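Local coordinates for flagellar biosynthetic protein FliP (Thermotoga maritima MSB8, PDB 5H72), which probably takes part in flagellum-specific protein export as a component of the type III export gate, represented here by its periplasmic domain, at residues A[53-58]-A[62-67]; A[34-39]-A[70-75]. One frame throughout, in Å; residues are numbered along the deposited sequence.

Interaction 1 of 2, residues A[53-58]-A[62-67]; sequences SGIEIA and EAPNAV
Glu62 reaches back to the backbone of Ala58 and closes the turn between the two segments. Its OE1 accepts the Ala58 N-H at 2.9 Å between N and OE1, and an N-H...O angle of 166° makes the bond nearly straight. The donor comes to the syn side of the carboxylate, 30° out of its plane. Beyond CG the Glu62 chain runs extended, which carries the carboxylate out to the amide. Next to this polar closure the contact is apolar. Ile57 holds CG1 between its backbone N and carbonyl carbon (chi1 58°), and CD1 ends 4.0 Å from Ala63 CB, while its CG2 lies 3.8 Å from the carbonyl O of Glu62. Further along, Ile55 and Pro64 meet tip to tip, CD1 to CG at 3.8 Å. The same Ile55 CD1 lies 3.6 Å from Val67 CG2, the two side chains passing in opposite directions.

In the next shell, Val46 touches Ile57, Ala63 and Val67, so that part of the apolar patch backs onto helix 43-52. Arg30 hydrogen-bonds to Ala63 O through NH2 and to Asn65 OD1 through NH1, linking 62-67 to helix 17-39. Gly54, with positive phi, is the C-prime residue of a Schellman motif that ends helix 43-52; Pro64 occupies the N-cap position of helix 65-80, and Val67 N bonds back to Pro64 O in its first turn. The arrangement is therefore a helix-loop-helix connection in the periplasmic domain of FliP, running from a Schellman C-terminus to a proline N-cap.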
# COMPACT_ATOMS: atom_id res chain seq x y z
N SER A 53 6.76 12.99 19.86
CA SER A 53 8.04 12.63 19.27
C SER A 53 9.05 13.77 19.35
O SER A 53 10.11 13.72 18.72
CB SER A 53 7.87 12.23 17.81
OG SER A 53 6.79 11.32 17.65
N GLY A 54 8.72 14.81 20.11
CA GLY A 54 9.61 15.95 20.24
C GLY A 54 9.84 16.71 18.94
O GLY A 54 10.89 17.33 18.75
N ILE A 55 8.86 16.64 18.05
CA ILE A 55 8.91 17.38 16.80
C ILE A 55 8.03 18.63 16.90
O ILE A 55 6.86 18.56 17.29
CB ILE A 55 8.45 16.49 15.61
CG1 ILE A 55 9.45 15.35 15.42
CG2 ILE A 55 8.34 17.30 14.34
CD1 ILE A 55 9.05 14.35 14.33
N GLU A 56 8.59 19.78 16.55
CA GLU A 56 7.87 21.04 16.69
C GLU A 56 7.42 21.60 15.35
O GLU A 56 8.25 22.10 14.58
CB GLU A 56 8.74 22.08 17.41
CG GLU A 56 9.04 21.71 18.85
CD GLU A 56 9.75 22.82 19.60
OE1 GLU A 56 9.36 23.09 20.75
OE2 GLU A 56 10.69 23.42 19.02
N ILE A 57 6.12 21.52 15.09
CA ILE A 57 5.56 21.98 13.82
C ILE A 57 4.41 22.96 14.03
O ILE A 57 3.72 22.90 15.05
CB ILE A 57 5.06 20.79 12.96
CG1 ILE A 57 4.00 19.99 13.71
CG2 ILE A 57 6.21 19.89 12.56
CD1 ILE A 57 3.31 18.93 12.87
N ALA A 58 4.21 23.85 13.07
CA ALA A 58 3.10 24.81 13.11
C ALA A 58 1.92 24.36 12.24
O ALA A 58 0.76 24.70 12.53
CB ALA A 58 3.57 26.19 12.67
N GLU A 62 4.38 20.43 7.53
CA GLU A 62 5.76 20.38 8.01
C GLU A 62 6.08 19.06 8.72
O GLU A 62 7.22 18.81 9.10
CB GLU A 62 6.05 21.56 8.94
CG GLU A 62 5.74 22.93 8.33
CD GLU A 62 5.66 24.04 9.38
OE1 GLU A 62 5.66 23.73 10.60
OE2 GLU A 62 5.61 25.23 8.99
N ALA A 63 5.08 18.20 8.91
CA ALA A 63 5.34 16.91 9.53
C ALA A 63 6.09 16.00 8.58
O ALA A 63 5.72 15.87 7.41
CB ALA A 63 4.05 16.26 9.98
N PRO A 64 7.17 15.37 9.07
CA PRO A 64 7.89 14.37 8.28
C PRO A 64 7.03 13.12 8.08
O PRO A 64 6.03 12.93 8.78
CB PRO A 64 9.12 14.06 9.14
CG PRO A 64 8.66 14.35 10.55
CD PRO A 64 7.74 15.54 10.42
N ASN A 65 7.40 12.28 7.13
CA ASN A 65 6.59 11.11 6.82
C ASN A 65 6.46 10.16 8.02
O ASN A 65 5.44 9.48 8.16
CB ASN A 65 7.15 10.38 5.60
CG ASN A 65 6.83 11.10 4.30
OD1 ASN A 65 5.86 11.85 4.21
ND2 ASN A 65 7.65 10.87 3.29
N ALA A 66 7.46 10.13 8.89
CA ALA A 66 7.41 9.27 10.08
C ALA A 66 6.26 9.64 11.01
O ALA A 66 5.82 8.83 11.83
CB ALA A 66 8.72 9.33 10.84
N VAL A 67 5.78 10.88 10.88
CA VAL A 67 4.64 11.36 11.64
C VAL A 67 3.40 11.37 10.77
O VAL A 67 2.32 10.93 11.18
CB VAL A 67 4.90 12.81 12.17
CG1 VAL A 67 3.62 13.43 12.70
CG2 VAL A 67 5.98 12.80 13.24

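Interaction 2 of 2, residues A[34-39]-A[70-75]; sequences INELKN and PAFVLG
Leu37 and Phe72 mark the closest backbone approach, 6.3 Å between their CA atoms, where helices 17-39 and 65-80 pack within the all-helical periplasmic domain of FliP. The local axes come to 9.6 Å and cross at 47°; across these segments the touching residues are Glu36 and Leu37 against Ala71 and Phe72. The tighter, buried part belongs to Leu37. Although its CB bond does not point at helix 65-80, a chi1 of -77°, with CG anti to the carbonyl carbon, sends the branch that way, and CD2 runs over the opposing backbone, 3.6 Å from Ala71 O and 3.9 Å from Phe72 CA. Gly75, one turn on from Ala71 and without a side chain, lies on the face toward Leu37. Val46 of helix 43-52 touches both Leu37 and Ala71, closing this side as a three-helix core.

Glu36 forms the edge of the contact that faces the second subunit. Its aliphatic stem meets the Phe72 ring, and the carboxylate plane stands 83° from the ring plane. OE1 forms a salt bridge with Arg28 of the second subunit, whose Phe32 also packs on Glu36; the pairing would probably ease the closeness of OE1 to Glu76 OE2. The solvent side is the outward face of 34-39, with Lys38 and Asn39 exposed. At the ring itself, Glu36 CB lies in the Phe72 plane beyond its edge, 3.9 Å from CE1.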
# COMPACT_ATOMS: atom_id res chain seq x y z
N ILE A 34 -2.24 14.47 3.25
CA ILE A 34 -2.60 15.75 3.84
C ILE A 34 -4.05 16.14 3.50
O ILE A 34 -4.80 16.56 4.38
CB ILE A 34 -1.62 16.85 3.37
CG1 ILE A 34 -0.29 16.68 4.09
CG2 ILE A 34 -2.20 18.24 3.64
CD1 ILE A 34 0.84 17.48 3.49
N ASN A 35 -4.44 15.98 2.25
CA ASN A 35 -5.81 16.30 1.84
C ASN A 35 -6.85 15.46 2.57
O ASN A 35 -7.87 15.98 3.01
CB ASN A 35 -5.95 16.12 0.33
CG ASN A 35 -7.32 16.54 -0.18
OD1 ASN A 35 -8.09 15.72 -0.67
ND2 ASN A 35 -7.62 17.83 -0.08
N GLU A 36 -6.58 14.16 2.72
CA GLU A 36 -7.47 13.25 3.44
C GLU A 36 -7.61 13.68 4.90
O GLU A 36 -8.69 13.62 5.47
CB GLU A 36 -6.96 11.81 3.38
CG GLU A 36 -7.35 11.05 2.12
CD GLU A 36 -8.85 10.77 2.05
OE1 GLU A 36 -9.37 10.02 2.91
OE2 GLU A 36 -9.51 11.30 1.14
N LEU A 37 -6.49 14.10 5.49
CA LEU A 37 -6.48 14.49 6.89
C LEU A 37 -7.27 15.78 7.11
O LEU A 37 -7.98 15.92 8.11
CB LEU A 37 -5.04 14.65 7.39
CG LEU A 37 -4.26 13.37 7.71
CD1 LEU A 37 -2.78 13.66 7.81
CD2 LEU A 37 -4.75 12.71 8.99
N LYS A 38 -7.15 16.73 6.18
CA LYS A 38 -7.88 17.98 6.30
C LYS A 38 -9.36 17.76 6.04
O LYS A 38 -10.19 18.22 6.82
CB LYS A 38 -7.33 19.03 5.33
CG LYS A 38 -5.96 19.55 5.72
CD LYS A 38 -5.59 20.78 4.92
CE LYS A 38 -4.18 21.26 5.29
NZ LYS A 38 -3.77 22.47 4.51
N ASN A 39 -9.68 17.07 4.96
CA ASN A 39 -11.06 16.91 4.55
C ASN A 39 -11.88 16.11 5.57
O ASN A 39 -13.10 16.26 5.63
CB ASN A 39 -11.14 16.26 3.16
CG ASN A 39 -10.74 17.24 2.04
OD1 ASN A 39 -10.75 18.46 2.24
ND2 ASN A 39 -10.40 16.71 0.87
N PRO A 70 1.73 7.66 9.85
CA PRO A 70 0.90 7.06 10.91
C PRO A 70 -0.37 7.86 11.24
O PRO A 70 -1.41 7.26 11.51
CB PRO A 70 1.85 7.03 12.12
CG PRO A 70 3.20 7.08 11.56
CD PRO A 70 3.10 7.91 10.32
N ALA A 71 -0.28 9.19 11.20
CA ALA A 71 -1.46 10.02 11.46
C ALA A 71 -2.52 9.77 10.40
O ALA A 71 -3.71 9.69 10.70
CB ALA A 71 -1.08 11.49 11.49
N PHE A 72 -2.07 9.63 9.15
CA PHE A 72 -2.95 9.38 8.02
C PHE A 72 -3.71 8.07 8.21
O PHE A 72 -4.93 8.04 8.09
CB PHE A 72 -2.14 9.36 6.71
CG PHE A 72 -2.85 8.73 5.54
CD1 PHE A 72 -3.88 9.39 4.90
CD2 PHE A 72 -2.44 7.48 5.06
CE1 PHE A 72 -4.52 8.81 3.81
CE2 PHE A 72 -3.07 6.90 3.98
CZ PHE A 72 -4.11 7.56 3.35
N VAL A 73 -2.96 7.01 8.52
CA VAL A 73 -3.54 5.69 8.74
C VAL A 73 -4.53 5.70 9.90
O VAL A 73 -5.63 5.15 9.79
CB VAL A 73 -2.45 4.63 9.02
CG1 VAL A 73 -3.07 3.29 9.39
CG2 VAL A 73 -1.56 4.48 7.80
N LEU A 74 -4.14 6.31 11.01
CA LEU A 74 -5.06 6.48 12.14
C LEU A 74 -6.32 7.17 11.67
O LEU A 74 -7.42 6.72 11.97
CB LEU A 74 -4.41 7.28 13.26
CG LEU A 74 -3.46 6.54 14.20
CD1 LEU A 74 -3.12 7.43 15.38
CD2 LEU A 74 -4.08 5.22 14.66
N GLY A 75 -6.14 8.26 10.93
CA GLY A 75 -7.25 9.00 10.36
C GLY A 75 -8.19 8.15 9.51
O GLY A 75 -9.41 8.25 9.63

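How the interactions relate
From the N terminus, helix 17-39 supplies residues 34-39, the first half of interaction 2. The chain then turns into helix 43-52, leaves it through 53-58, and returns through 62-67 after three intervening residues, closing the short loop of interaction 1. Helix 65-80 has already begun within 62-67, and its residues 70-75 meet 34-39, closing a loop with 30 residues between the segments. Interaction 1 thus lies wholly within the span of interaction 2. Their centres are 14 Å apart, yet they join on helix 65-80, where Asn65 O packs 3.6 Å from Pro70 CD. Interaction 1 joins the loop after helix 43-52 to the start of that helix; interaction 2 joins its middle to helix 17-39.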